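Local coordinates for penicillin-binding protein activator LpoA (Escherichia coli, PDB 6DR3) that regulates peptidoglycan synthesis as an outer-membrane lipoprotein that stimulates the transpeptidase activity of PBP1a, this chain being its helical amino-terminal domain, at residues 23-28 and 35-40; 55-60 and 70-75; 79-84 and 110-115; 101-106 and 133-138. All coordinates share one frame; numbering follows the deposited sequence.

Contact 1: 23-28 and 35-40; sequences QQMQQS and NWQLLA
The backbones of Met25 and Trp36 come within 5.1 Å of each other, CA to CA, where the end of helix 18-25 meets helix 30-47 across a short connection that begins with a type I turn from Met25 to Ser28. Trp36 has the largest share of the contact. Gln24 lays its CB over the five-membered ring as a CH-pi contact, 3.4 Å from the centroid and 14° off the ring normal. With Gln24 CG anti to its carbonyl carbon (chi1 -58°), the chain then runs on above the six-membered ring, its CG 3.9 Å from Trp36 CZ2. Ser28 comes from another direction: Ser28 OG lies near the ring plane, 3.4 Å from Trp36 CD1 at the edge. The indole NE1 is hydrogen-bonded to Gln5 OE1, in the segment that leads into helix 7-11. Met25 packs beside the ring's stem, CB to Trp36 CB 3.9 Å, while its SD crosses Gln37 and sits 3.6 Å from that residue's CB. The amide of Gln37 extends past the sulfur to donate through NE2 to Leu56 O. The whole is a tight antiparallel helical hairpin, consistent with the TPR-like motifs of this amino-terminal domain.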
loop_
_atom_site.group_PDB
_atom_site.type_symbol
_atom_site.label_atom_id
_atom_site.label_comp_id
_atom_site.label_asym_id
_atom_site.label_seq_id
_atom_site.Cartn_x
_atom_site.Cartn_y
_atom_site.Cartn_z
ATOM N N GLN A 23 -11.546 19.970 14.006
ATOM C CA GLN A 23 -11.525 21.365 14.439
ATOM C C GLN A 23 -11.634 22.308 13.248
ATOM O O GLN A 23 -12.382 23.292 13.290
ATOM C CB GLN A 23 -10.249 21.644 15.233
ATOM C CG GLN A 23 -10.122 23.076 15.737
ATOM C CD GLN A 23 -11.238 23.462 16.689
ATOM O OE1 GLN A 23 -12.089 24.291 16.366
ATOM N NE2 GLN A 23 -11.237 22.863 17.875
ATOM N N GLN A 24 -10.891 22.026 12.174
ATOM C CA GLN A 24 -10.981 22.855 10.977
ATOM C C GLN A 24 -12.352 22.728 10.330
ATOM O O GLN A 24 -12.899 23.714 9.822
ATOM C CB GLN A 24 -9.886 22.470 9.982
ATOM C CG GLN A 24 -8.474 22.576 10.532
ATOM C CD GLN A 24 -8.166 23.951 11.083
ATOM O OE1 GLN A 24 -8.348 24.960 10.404
ATOM N NE2 GLN A 24 -7.709 24.000 12.329
ATOM N N MET A 25 -12.921 21.519 10.335
ATOM C CA MET A 25 -14.258 21.324 9.786
ATOM C C MET A 25 -15.264 22.244 10.463
ATOM O O MET A 25 -16.166 22.782 9.809
ATOM C CB MET A 25 -14.677 19.862 9.946
ATOM C CG MET A 25 -16.028 19.529 9.338
ATOM S SD MET A 25 -16.445 17.781 9.502
ATOM C CE MET A 25 -16.790 17.664 11.258
ATOM N N GLN A 26 -15.120 22.444 11.773
ATOM C CA GLN A 26 -16.048 23.275 12.527
ATOM C C GLN A 26 -15.824 24.767 12.311
ATOM O O GLN A 26 -16.643 25.569 12.771
ATOM C CB GLN A 26 -15.939 22.946 14.019
ATOM C CG GLN A 26 -16.380 21.529 14.364
ATOM C CD GLN A 26 -16.134 21.174 15.817
ATOM O OE1 GLN A 26 -15.564 21.960 16.575
ATOM N NE2 GLN A 26 -16.564 19.981 16.215
ATOM N N GLN A 27 -14.750 25.156 11.622
ATOM C CA GLN A 27 -14.456 26.556 11.342
ATOM C C GLN A 27 -14.609 26.894 9.862
ATOM O O GLN A 27 -14.081 27.913 9.406
ATOM C CB GLN A 27 -13.043 26.905 11.811
ATOM C CG GLN A 27 -12.812 26.732 13.301
ATOM C CD GLN A 27 -11.392 27.075 13.710
ATOM O OE1 GLN A 27 -10.519 27.262 12.862
ATOM N NE2 GLN A 27 -11.155 27.161 15.014
ATOM N N SER A 28 -15.321 26.063 9.104
ATOM C CA SER A 28 -15.424 26.228 7.662
ATOM C C SER A 28 -16.842 25.903 7.215
ATOM O O SER A 28 -17.669 25.416 7.990
ATOM C CB SER A 28 -14.413 25.337 6.929
ATOM O OG SER A 28 -14.549 23.983 7.327
ATOM N N ASN A 35 -14.102 19.209 2.326
ATOM C CA ASN A 35 -12.741 18.694 2.236
ATOM C C ASN A 35 -12.211 18.309 3.613
ATOM O O ASN A 35 -11.642 17.226 3.789
ATOM C CB ASN A 35 -11.834 19.729 1.570
ATOM C CG ASN A 35 -12.166 19.934 0.105
ATOM O OD1 ASN A 35 -12.696 19.038 -0.555
ATOM N ND2 ASN A 35 -11.855 21.116 -0.413
ATOM N N TRP A 36 -12.387 19.188 4.604
ATOM C CA TRP A 36 -11.994 18.843 5.967
ATOM C C TRP A 36 -12.750 17.614 6.453
ATOM O O TRP A 36 -12.181 16.752 7.135
ATOM C CB TRP A 36 -12.240 20.021 6.911
ATOM C CG TRP A 36 -11.278 21.172 6.756
ATOM C CD1 TRP A 36 -11.596 22.475 6.508
ATOM C CD2 TRP A 36 -9.847 21.122 6.851
ATOM N NE1 TRP A 36 -10.457 23.239 6.442
ATOM C CE2 TRP A 36 -9.369 22.432 6.646
ATOM C CE3 TRP A 36 -8.925 20.097 7.088
ATOM C CZ2 TRP A 36 -8.011 22.746 6.672
ATOM C CZ3 TRP A 36 -7.575 20.411 7.114
ATOM C CH2 TRP A 36 -7.131 21.724 6.907
ATOM N N GLN A 37 -14.035 17.514 6.107
ATOM C CA GLN A 37 -14.832 16.366 6.524
ATOM C C GLN A 37 -14.293 15.076 5.920
ATOM O O GLN A 37 -14.180 14.057 6.612
ATOM C CB GLN A 37 -16.293 16.579 6.129
ATOM C CG GLN A 37 -17.231 15.482 6.597
ATOM C CD GLN A 37 -18.684 15.821 6.338
ATOM O OE1 GLN A 37 -19.005 16.927 5.903
ATOM N NE2 GLN A 37 -19.572 14.871 6.603
ATOM N N LEU A 38 -13.951 15.100 4.630
ATOM C CA LEU A 38 -13.360 13.923 4.000
ATOM C C LEU A 38 -12.055 13.535 4.680
ATOM O O LEU A 38 -11.753 12.346 4.831
ATOM C CB LEU A 38 -13.127 14.187 2.513
ATOM C CG LEU A 38 -14.376 14.253 1.633
ATOM C CD1 LEU A 38 -14.033 14.857 0.284
ATOM C CD2 LEU A 38 -14.986 12.869 1.460
ATOM N N LEU A 39 -11.266 14.528 5.095
ATOM C CA LEU A 39 -10.001 14.238 5.763
ATOM C C LEU A 39 -10.233 13.669 7.157
ATOM O O LEU A 39 -9.526 12.748 7.584
ATOM C CB LEU A 39 -9.147 15.502 5.825
ATOM C CG LEU A 39 -8.455 15.861 4.509
ATOM C CD1 LEU A 39 -8.096 17.339 4.458
ATOM C CD2 LEU A 39 -7.212 15.005 4.334
ATOM N N ALA A 40 -11.222 14.200 7.880
ATOM C CA ALA A 40 -11.562 13.647 9.186
ATOM C C ALA A 40 -11.934 12.175 9.076
ATOM O O ALA A 40 -11.499 11.354 9.891
ATOM C CB ALA A 40 -12.709 14.441 9.811
#

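Contact 2: 55-60 and 70-75; sequences ELFNQL and REKTLL
Phe57 sets the far end of its ring against the aliphatic chain of Lys72, the two side chains crossing at about a right angle. Its CZ lies 3.6 Å from Lys72 CE, and CE2 is equally close to Lys72 CG; the lysine approaches obliquely to the ring. Lys72 O meets the ring edge in its plane, and Leu75 CB also lies near that plane, 4.4 Å from Phe57 CD2. Leu60 adds a second apolar surface: its CD1 is 4.0 Å from Lys72 CG, and the two chains slide past each other in opposite directions. Beyond this pair, Leu60 also packs on Gln37 and Ile41 of helix 30-47, which places the contact against the preceding hairpin.

Lys72 is extended throughout, with CG anti to the backbone N (chi1 -180°), and this straight reach carries NZ past the ring to the C-terminal end of helix 50-58. There two waters accept from it. One, 3.1 Å from Lys72 NZ, donates to Phe57 O; the other, 2.8 Å from the same NZ, donates weakly to Leu60 O. Lys72 therefore serves two purposes: its methylenes cover apolar carbons while its ammonium group reaches main-chain carbonyls through water. A positive charge near a helix C-terminus would probably be favoured by the helix dipole, although here the coupling to the carbonyls is indirect, through water.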
loop_
_atom_site.group_PDB
_atom_site.type_symbol
_atom_site.label_atom_id
_atom_site.label_comp_id
_atom_site.label_asym_id
_atom_site.label_seq_id
_atom_site.Cartn_x
_atom_site.Cartn_y
_atom_site.Cartn_z
ATOM N N GLU A 55 -20.275 7.320 10.676
ATOM C CA GLU A 55 -21.293 8.348 10.864
ATOM C C GLU A 55 -20.955 9.607 10.077
ATOM O O GLU A 55 -21.812 10.168 9.383
ATOM C CB GLU A 55 -21.451 8.666 12.351
ATOM C CG GLU A 55 -22.416 9.807 12.643
ATOM C CD GLU A 55 -23.776 9.594 12.010
ATOM O OE1 GLU A 55 -24.158 8.423 11.802
ATOM O OE2 GLU A 55 -24.463 10.597 11.715
ATOM N N LEU A 56 -19.707 10.069 10.171
ATOM C CA LEU A 56 -19.314 11.262 9.428
ATOM C C LEU A 56 -19.364 11.015 7.927
ATOM O O LEU A 56 -19.674 11.931 7.158
ATOM C CB LEU A 56 -17.916 11.707 9.856
ATOM C CG LEU A 56 -17.509 13.143 9.511
ATOM C CD1 LEU A 56 -18.466 14.161 10.131
ATOM C CD2 LEU A 56 -16.084 13.408 9.977
ATOM N N PHE A 57 -19.067 9.787 7.498
ATOM C CA PHE A 57 -19.247 9.415 6.098
ATOM C C PHE A 57 -20.714 9.515 5.692
ATOM O O PHE A 57 -21.033 9.974 4.588
ATOM C CB PHE A 57 -18.706 7.999 5.880
ATOM C CG PHE A 57 -18.872 7.477 4.476
ATOM C CD1 PHE A 57 -20.075 6.932 4.060
ATOM C CD2 PHE A 57 -17.811 7.498 3.585
ATOM C CE1 PHE A 57 -20.225 6.441 2.774
ATOM C CE2 PHE A 57 -17.954 7.005 2.297
ATOM C CZ PHE A 57 -19.160 6.477 1.894
ATOM N N ASN A 58 -21.625 9.100 6.578
ATOM C CA ASN A 58 -23.051 9.171 6.283
ATOM C C ASN A 58 -23.580 10.599 6.300
ATOM O O ASN A 58 -24.671 10.846 5.775
ATOM C CB ASN A 58 -23.844 8.325 7.284
ATOM C CG ASN A 58 -23.578 6.840 7.136
ATOM O OD1 ASN A 58 -23.121 6.382 6.090
ATOM N ND2 ASN A 58 -23.869 6.079 8.186
ATOM N N GLN A 59 -22.844 11.536 6.892
ATOM C CA GLN A 59 -23.252 12.935 6.932
ATOM C C GLN A 59 -22.646 13.757 5.799
ATOM O O GLN A 59 -22.800 14.983 5.789
ATOM C CB GLN A 59 -22.878 13.556 8.280
ATOM C CG GLN A 59 -23.663 12.994 9.454
ATOM C CD GLN A 59 -23.349 13.702 10.757
ATOM O OE1 GLN A 59 -22.761 14.784 10.764
ATOM N NE2 GLN A 59 -23.739 13.092 11.871
ATOM N N LEU A 60 -21.964 13.119 4.853
ATOM C CA LEU A 60 -21.425 13.849 3.716
ATOM C C LEU A 60 -22.566 14.390 2.856
ATOM O O LEU A 60 -23.554 13.688 2.626
ATOM C CB LEU A 60 -20.528 12.947 2.872
ATOM C CG LEU A 60 -19.125 12.688 3.421
ATOM C CD1 LEU A 60 -18.443 11.562 2.657
ATOM C CD2 LEU A 60 -18.289 13.957 3.354
ATOM N N ARG A 70 -14.640 11.007 -5.866
ATOM C CA ARG A 70 -13.625 9.968 -6.001
ATOM C C ARG A 70 -12.994 9.645 -4.653
ATOM O O ARG A 70 -12.766 8.473 -4.330
ATOM C CB ARG A 70 -12.561 10.397 -7.013
ATOM C CG ARG A 70 -12.982 10.173 -8.462
ATOM C CD ARG A 70 -11.837 10.390 -9.444
ATOM N NE ARG A 70 -11.674 11.794 -9.818
ATOM C CZ ARG A 70 -12.368 12.404 -10.777
ATOM N NH1 ARG A 70 -13.291 11.742 -11.467
ATOM N NH2 ARG A 70 -12.144 13.684 -11.047
ATOM N N GLU A 71 -12.716 10.670 -3.845
ATOM C CA GLU A 71 -12.203 10.426 -2.501
ATOM C C GLU A 71 -13.228 9.682 -1.653
ATOM O O GLU A 71 -12.866 8.814 -0.850
ATOM C CB GLU A 71 -11.812 11.749 -1.841
ATOM C CG GLU A 71 -11.349 11.622 -0.397
ATOM C CD GLU A 71 -10.103 10.769 -0.252
ATOM O OE1 GLU A 71 -9.324 10.676 -1.225
ATOM O OE2 GLU A 71 -9.903 10.193 0.837
ATOM N N LYS A 72 -14.514 10.000 -1.820
ATOM C CA LYS A 72 -15.547 9.308 -1.056
ATOM C C LYS A 72 -15.542 7.816 -1.362
ATOM O O LYS A 72 -15.617 6.983 -0.449
ATOM C CB LYS A 72 -16.923 9.908 -1.352
ATOM C CG LYS A 72 -18.056 9.234 -0.578
ATOM C CD LYS A 72 -19.429 9.759 -0.966
ATOM C CE LYS A 72 -20.523 8.978 -0.247
ATOM N NZ LYS A 72 -21.891 9.385 -0.666
ATOM N N THR A 73 -15.457 7.455 -2.644
ATOM C CA THR A 73 -15.470 6.044 -3.011
ATOM C C THR A 73 -14.284 5.311 -2.396
ATOM O O THR A 73 -14.404 4.149 -1.988
ATOM C CB THR A 73 -15.459 5.884 -4.533
ATOM O OG1 THR A 73 -14.265 6.466 -5.072
ATOM C CG2 THR A 73 -16.681 6.552 -5.158
ATOM N N LEU A 74 -13.130 5.974 -2.315
ATOM C CA LEU A 74 -11.962 5.340 -1.714
ATOM C C LEU A 74 -12.140 5.182 -0.208
ATOM O O LEU A 74 -11.783 4.143 0.359
ATOM C CB LEU A 74 -10.707 6.152 -2.033
ATOM C CG LEU A 74 -9.369 5.582 -1.553
ATOM C CD1 LEU A 74 -9.175 4.137 -2.000
ATOM C CD2 LEU A 74 -8.230 6.451 -2.060
ATOM N N LEU A 75 -12.700 6.197 0.455
ATOM C CA LEU A 75 -12.997 6.073 1.878
ATOM C C LEU A 75 -13.988 4.949 2.140
ATOM O O LEU A 75 -13.931 4.304 3.193
ATOM C CB LEU A 75 -13.545 7.395 2.419
ATOM C CG LEU A 75 -12.590 8.590 2.412
ATOM C CD1 LEU A 75 -13.353 9.869 2.715
ATOM C CD2 LEU A 75 -11.461 8.398 3.414
HETATM O O HOH W 1 -22.702 9.544 2.287
HETATM O O HOH W 2 -22.728 11.942 -0.039
#

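Contact 3: 79-84 and 110-115; sequences IKLAQK and WQAKID
Two helices of the TPR-like amino-terminal domain, separated in the chain by helix 86-93, meet here: the C-terminal turn of helix 66-82, closed by a Schellman motif with Lys84 at the C-prime position, lies beside helix 103-117. Leu81 makes the contact from the side of helix 66-82. Its chi1 of -70° sets CG beside the backbone N, and the branch ending in CD1 reaches Ala112. That methyl is 3.7 Å from Ala112 CB and equally far from Ala112 O and CA, so it packs against both the side chain and the main chain of one residue. It also lies 4.2 Å from Asp115 CB, one helical turn further on. Helix 86-93 contributes Phe86 and Ala89 to the surroundings of Leu81, and Leu93 to those of Ala112. Beside this apolar contact, Gln111 OE1 accepts from Gln132 of helix 123-132, while Gln111 NE2 donates to Asp115 OD1 within the same helix, over 2.9 Å from the syn side, 30° out of the carboxylate plane.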
loop_
_atom_site.group_PDB
_atom_site.type_symbol
_atom_site.label_atom_id
_atom_site.label_comp_id
_atom_site.label_asym_id
_atom_site.label_seq_id
_atom_site.Cartn_x
_atom_site.Cartn_y
_atom_site.Cartn_z
ATOM N N ILE A 79 -13.365 2.024 4.921
ATOM C CA ILE A 79 -14.334 1.787 5.988
ATOM C C ILE A 79 -14.738 0.317 6.022
ATOM O O ILE A 79 -14.761 -0.313 7.085
ATOM C CB ILE A 79 -15.552 2.715 5.817
ATOM C CG1 ILE A 79 -15.155 4.154 6.158
ATOM C CG2 ILE A 79 -16.726 2.261 6.696
ATOM C CD1 ILE A 79 -16.220 5.195 5.848
ATOM N N LYS A 80 -15.053 -0.257 4.859
ATOM C CA LYS A 80 -15.480 -1.654 4.828
ATOM C C LYS A 80 -14.367 -2.585 5.291
ATOM O O LYS A 80 -14.630 -3.601 5.945
ATOM C CB LYS A 80 -15.953 -2.030 3.425
ATOM C CG LYS A 80 -17.308 -1.438 3.081
ATOM C CD LYS A 80 -17.917 -2.072 1.846
ATOM C CE LYS A 80 -19.276 -1.462 1.539
ATOM N NZ LYS A 80 -20.243 -1.658 2.657
ATOM N N LEU A 81 -13.115 -2.262 4.962
ATOM C CA LEU A 81 -12.003 -3.050 5.481
ATOM C C LEU A 81 -11.907 -2.921 6.996
ATOM O O LEU A 81 -11.643 -3.906 7.696
ATOM C CB LEU A 81 -10.694 -2.620 4.816
ATOM C CG LEU A 81 -10.557 -3.003 3.338
ATOM C CD1 LEU A 81 -9.369 -2.296 2.709
ATOM C CD2 LEU A 81 -10.423 -4.511 3.177
ATOM N N ALA A 82 -12.124 -1.714 7.523
ATOM C CA ALA A 82 -12.127 -1.528 8.969
ATOM C C ALA A 82 -13.254 -2.313 9.627
ATOM O O ALA A 82 -13.096 -2.799 10.753
ATOM C CB ALA A 82 -12.244 -0.043 9.308
ATOM N N GLN A 83 -14.390 -2.453 8.944
ATOM C CA GLN A 83 -15.513 -3.237 9.444
ATOM C C GLN A 83 -15.359 -4.731 9.176
ATOM O O GLN A 83 -16.320 -5.481 9.379
ATOM C CB GLN A 83 -16.820 -2.744 8.819
ATOM C CG GLN A 83 -17.163 -1.298 9.132
ATOM C CD GLN A 83 -18.455 -0.847 8.473
ATOM O OE1 GLN A 83 -19.278 -0.178 9.094
ATOM N NE2 GLN A 83 -18.636 -1.210 7.207
ATOM N N LYS A 84 -14.190 -5.175 8.718
ATOM C CA LYS A 84 -13.943 -6.573 8.373
ATOM C C LYS A 84 -14.860 -7.066 7.260
ATOM O O LYS A 84 -15.015 -8.277 7.070
ATOM C CB LYS A 84 -14.076 -7.484 9.600
ATOM C CG LYS A 84 -12.847 -7.509 10.493
ATOM C CD LYS A 84 -12.654 -6.202 11.243
ATOM C CE LYS A 84 -11.499 -6.293 12.227
ATOM N NZ LYS A 84 -11.695 -7.377 13.230
ATOM N N TRP A 110 -3.816 0.644 -3.500
ATOM C CA TRP A 110 -3.045 -0.590 -3.408
ATOM C C TRP A 110 -2.939 -1.084 -1.972
ATOM O O TRP A 110 -2.914 -2.298 -1.739
ATOM C CB TRP A 110 -1.656 -0.387 -4.009
ATOM C CG TRP A 110 -1.697 -0.175 -5.490
ATOM C CD1 TRP A 110 -1.417 0.975 -6.162
ATOM C CD2 TRP A 110 -2.057 -1.142 -6.482
ATOM N NE1 TRP A 110 -1.571 0.784 -7.514
ATOM C CE2 TRP A 110 -1.964 -0.509 -7.736
ATOM C CE3 TRP A 110 -2.445 -2.485 -6.433
ATOM C CZ2 TRP A 110 -2.244 -1.171 -8.931
ATOM C CZ3 TRP A 110 -2.722 -3.141 -7.620
ATOM C CH2 TRP A 110 -2.620 -2.484 -8.851
ATOM N N GLN A 111 -2.878 -0.176 -0.997
ATOM C CA GLN A 111 -2.897 -0.615 0.394
ATOM C C GLN A 111 -4.193 -1.347 0.712
ATOM O O GLN A 111 -4.192 -2.331 1.462
ATOM C CB GLN A 111 -2.711 0.576 1.333
ATOM C CG GLN A 111 -2.499 0.175 2.789
ATOM C CD GLN A 111 -1.201 -0.584 3.003
ATOM O OE1 GLN A 111 -0.149 -0.186 2.506
ATOM N NE2 GLN A 111 -1.272 -1.684 3.741
ATOM N N ALA A 112 -5.312 -0.885 0.149
ATOM C CA ALA A 112 -6.578 -1.585 0.341
ATOM C C ALA A 112 -6.523 -2.984 -0.259
ATOM O O ALA A 112 -7.046 -3.940 0.326
ATOM C CB ALA A 112 -7.722 -0.782 -0.275
ATOM N N LYS A 113 -5.889 -3.129 -1.424
ATOM C CA LYS A 113 -5.737 -4.455 -2.011
ATOM C C LYS A 113 -4.804 -5.318 -1.172
ATOM O O LYS A 113 -5.056 -6.513 -0.984
ATOM C CB LYS A 113 -5.222 -4.342 -3.446
ATOM C CG LYS A 113 -6.117 -3.515 -4.356
ATOM C CD LYS A 113 -6.030 -3.974 -5.803
ATOM C CE LYS A 113 -6.833 -5.245 -6.037
ATOM N NZ LYS A 113 -6.849 -5.642 -7.472
ATOM N N ILE A 114 -3.722 -4.730 -0.659
ATOM C CA ILE A 114 -2.828 -5.463 0.236
ATOM C C ILE A 114 -3.585 -5.913 1.479
ATOM O O ILE A 114 -3.518 -7.081 1.882
ATOM C CB ILE A 114 -1.606 -4.598 0.597
ATOM C CG1 ILE A 114 -0.752 -4.342 -0.646
ATOM C CG2 ILE A 114 -0.759 -5.269 1.681
ATOM C CD1 ILE A 114 0.248 -3.218 -0.482
ATOM N N ASP A 115 -4.315 -4.989 2.110
ATOM C CA ASP A 115 -5.090 -5.339 3.295
ATOM C C ASP A 115 -6.119 -6.421 2.993
ATOM O O ASP A 115 -6.399 -7.267 3.851
ATOM C CB ASP A 115 -5.783 -4.096 3.857
ATOM C CG ASP A 115 -4.799 -3.045 4.343
ATOM O OD1 ASP A 115 -3.589 -3.352 4.426
ATOM O OD2 ASP A 115 -5.231 -1.909 4.640
#

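Contact 4: 101-106 and 133-138; sequences LEQNQQ and EPLLGA
Apolar contact is centred on Leu135, which reaches from a short 3-10 turn into the first turn of helix 103-117 and touches both Gln103 and Gln106. Its CD1 lies 3.5 Å from Gln106 CB, the two side chains crossing at about a right angle. The other methyl, Leu135 CD2, is near both amide oxygens, 3.9 Å from Gln103 OE1 and 4.0 Å from Gln106 OE1. Gln103 runs alongside the leucine in the opposite direction, extended, its CG 3.9 Å from Leu135 CB.

The polar ends meet Leu135 by van der Waals contact: Gln103 OE1 stands 3.8 Å from Leu135 CA. Hydrogen bonding lies instead within each segment. Gln106 NE2 donates to Leu101 O over 2.7 Å, from above the carbonyl plane, and so ties the amide back to the residue before the N-cap, Glu102. That tether would help hold the carbons of Gln106 in place against the leucine. On the other side Leu136 N is hydrogen-bonded to Glu133 O and closes the 3-10 turn.

Leu135 also packs on Ala107 and Trp110, further along helix 103-117. The contact thus joins the start of that helix to the link between helices 123-132 and 138-153, where Lys141 pairs with Glu133, near the middle of the all-helical chain.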
loop_
_atom_site.group_PDB
_atom_site.type_symbol
_atom_site.label_atom_id
_atom_site.label_comp_id
_atom_site.label_asym_id
_atom_site.label_seq_id
_atom_site.Cartn_x
_atom_site.Cartn_y
_atom_site.Cartn_z
ATOM N N LEU A 101 -6.881 8.048 -10.304
ATOM C CA LEU A 101 -6.604 8.528 -8.959
ATOM C C LEU A 101 -5.241 9.209 -8.912
ATOM O O LEU A 101 -4.360 8.947 -9.736
ATOM C CB LEU A 101 -6.643 7.375 -7.950
ATOM C CG LEU A 101 -7.844 6.431 -8.032
ATOM C CD1 LEU A 101 -7.712 5.314 -7.005
ATOM C CD2 LEU A 101 -9.150 7.187 -7.839
ATOM N N GLU A 102 -5.078 10.093 -7.932
ATOM C CA GLU A 102 -3.788 10.717 -7.689
ATOM C C GLU A 102 -2.872 9.750 -6.944
ATOM O O GLU A 102 -3.307 8.717 -6.426
ATOM C CB GLU A 102 -3.958 12.015 -6.901
ATOM C CG GLU A 102 -4.855 13.038 -7.586
ATOM C CD GLU A 102 -4.838 14.387 -6.895
ATOM O OE1 GLU A 102 -3.769 14.783 -6.386
ATOM O OE2 GLU A 102 -5.897 15.049 -6.860
ATOM N N GLN A 103 -1.583 10.098 -6.887
ATOM C CA GLN A 103 -0.589 9.186 -6.324
ATOM C C GLN A 103 -0.967 8.758 -4.911
ATOM O O GLN A 103 -1.031 7.560 -4.612
ATOM C CB GLN A 103 0.796 9.833 -6.332
ATOM C CG GLN A 103 1.877 8.931 -5.740
ATOM C CD GLN A 103 3.280 9.454 -5.970
ATOM O OE1 GLN A 103 4.055 8.874 -6.732
ATOM N NE2 GLN A 103 3.620 10.549 -5.301
ATOM N N ASN A 104 -1.202 9.725 -4.018
ATOM C CA ASN A 104 -1.614 9.388 -2.659
ATOM C C ASN A 104 -2.812 8.449 -2.664
ATOM O O ASN A 104 -2.866 7.494 -1.882
ATOM C CB ASN A 104 -1.943 10.659 -1.873
ATOM C CG ASN A 104 -2.723 10.371 -0.598
ATOM O OD1 ASN A 104 -3.938 10.578 -0.536
ATOM N ND2 ASN A 104 -2.026 9.881 0.423
ATOM N N GLN A 105 -3.785 8.707 -3.542
ATOM C CA GLN A 105 -4.952 7.834 -3.636
ATOM C C GLN A 105 -4.573 6.469 -4.196
ATOM O O GLN A 105 -5.070 5.439 -3.721
ATOM C CB GLN A 105 -6.027 8.490 -4.503
ATOM C CG GLN A 105 -6.756 9.636 -3.825
ATOM C CD GLN A 105 -7.845 10.232 -4.697
ATOM O OE1 GLN A 105 -7.705 10.315 -5.915
ATOM N NE2 GLN A 105 -8.941 10.645 -4.074
ATOM N N GLN A 106 -3.695 6.436 -5.200
ATOM C CA GLN A 106 -3.233 5.158 -5.733
ATOM C C GLN A 106 -2.516 4.346 -4.663
ATOM O O GLN A 106 -2.715 3.129 -4.558
ATOM C CB GLN A 106 -2.315 5.388 -6.933
ATOM C CG GLN A 106 -3.023 5.953 -8.150
ATOM C CD GLN A 106 -2.079 6.223 -9.303
ATOM O OE1 GLN A 106 -0.970 5.691 -9.352
ATOM N NE2 GLN A 106 -2.514 7.057 -10.240
ATOM N N GLU A 133 4.895 0.179 -4.420
ATOM C CA GLU A 133 6.220 0.615 -3.988
ATOM C C GLU A 133 6.685 1.906 -4.651
ATOM O O GLU A 133 7.218 2.773 -3.936
ATOM C CB GLU A 133 7.229 -0.519 -4.230
ATOM C CG GLU A 133 8.664 -0.183 -3.841
ATOM C CD GLU A 133 9.395 0.623 -4.902
ATOM O OE1 GLU A 133 9.095 0.444 -6.101
ATOM O OE2 GLU A 133 10.264 1.440 -4.536
ATOM N N PRO A 134 6.535 2.109 -5.962
ATOM C CA PRO A 134 7.007 3.371 -6.557
ATOM C C PRO A 134 6.283 4.598 -6.028
ATOM O O PRO A 134 6.798 5.713 -6.169
ATOM C CB PRO A 134 6.749 3.176 -8.060
ATOM C CG PRO A 134 6.565 1.707 -8.247
ATOM C CD PRO A 134 5.967 1.206 -6.976
ATOM N N LEU A 135 5.106 4.430 -5.427
ATOM C CA LEU A 135 4.324 5.553 -4.926
ATOM C C LEU A 135 4.706 5.965 -3.509
ATOM O O LEU A 135 4.258 7.020 -3.049
ATOM C CB LEU A 135 2.832 5.200 -4.957
ATOM C CG LEU A 135 2.323 4.502 -6.223
ATOM C CD1 LEU A 135 0.853 4.132 -6.081
ATOM C CD2 LEU A 135 2.539 5.370 -7.454
ATOM N N LEU A 136 5.523 5.177 -2.817
ATOM C CA LEU A 136 5.811 5.393 -1.405
ATOM C C LEU A 136 7.097 6.191 -1.232
ATOM O O LEU A 136 8.049 6.035 -2.004
ATOM C CB LEU A 136 5.939 4.055 -0.671
ATOM C CG LEU A 136 4.728 3.123 -0.739
ATOM C CD1 LEU A 136 5.078 1.764 -0.145
ATOM C CD2 LEU A 136 3.542 3.739 -0.018
ATOM N N GLY A 137 7.117 7.043 -0.209
ATOM C CA GLY A 137 8.333 7.740 0.145
ATOM C C GLY A 137 9.393 6.800 0.683
ATOM O O GLY A 137 9.120 5.672 1.094
ATOM N N ALA A 138 10.635 7.294 0.687
ATOM C CA ALA A 138 11.776 6.456 1.048
ATOM C C ALA A 138 11.579 5.781 2.399
ATOM O O ALA A 138 11.899 4.598 2.562
ATOM C CB ALA A 138 13.055 7.296 1.055
#

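In the fold
The four contacts follow the chain of helices from the amino-terminal end towards its middle, the centre of contact 1 lying about 25 Å from the centre of the chain and that of contact 4 about 8 Å. Contacts 1 and 2, centres about 13 Å apart, are neighbours through Ala40 CB and Leu56 CD2, 3.5 Å apart. Contacts 2 and 3 share helix 66-82, and Phe57 CD2 touches Ile79 CD1 at 3.6 Å. Helix 103-117 serves contacts 3 and 4, whose segments alternate in sequence; Trp110 CD1 lies 3.9 Å from Leu135 CD1. A probable hydrogen bond, Gln105 NE2 to Glu71 OE1 at 2.9 Å, ties contact 4 to contact 2. Contact 1 touches neither contact 3 nor contact 4.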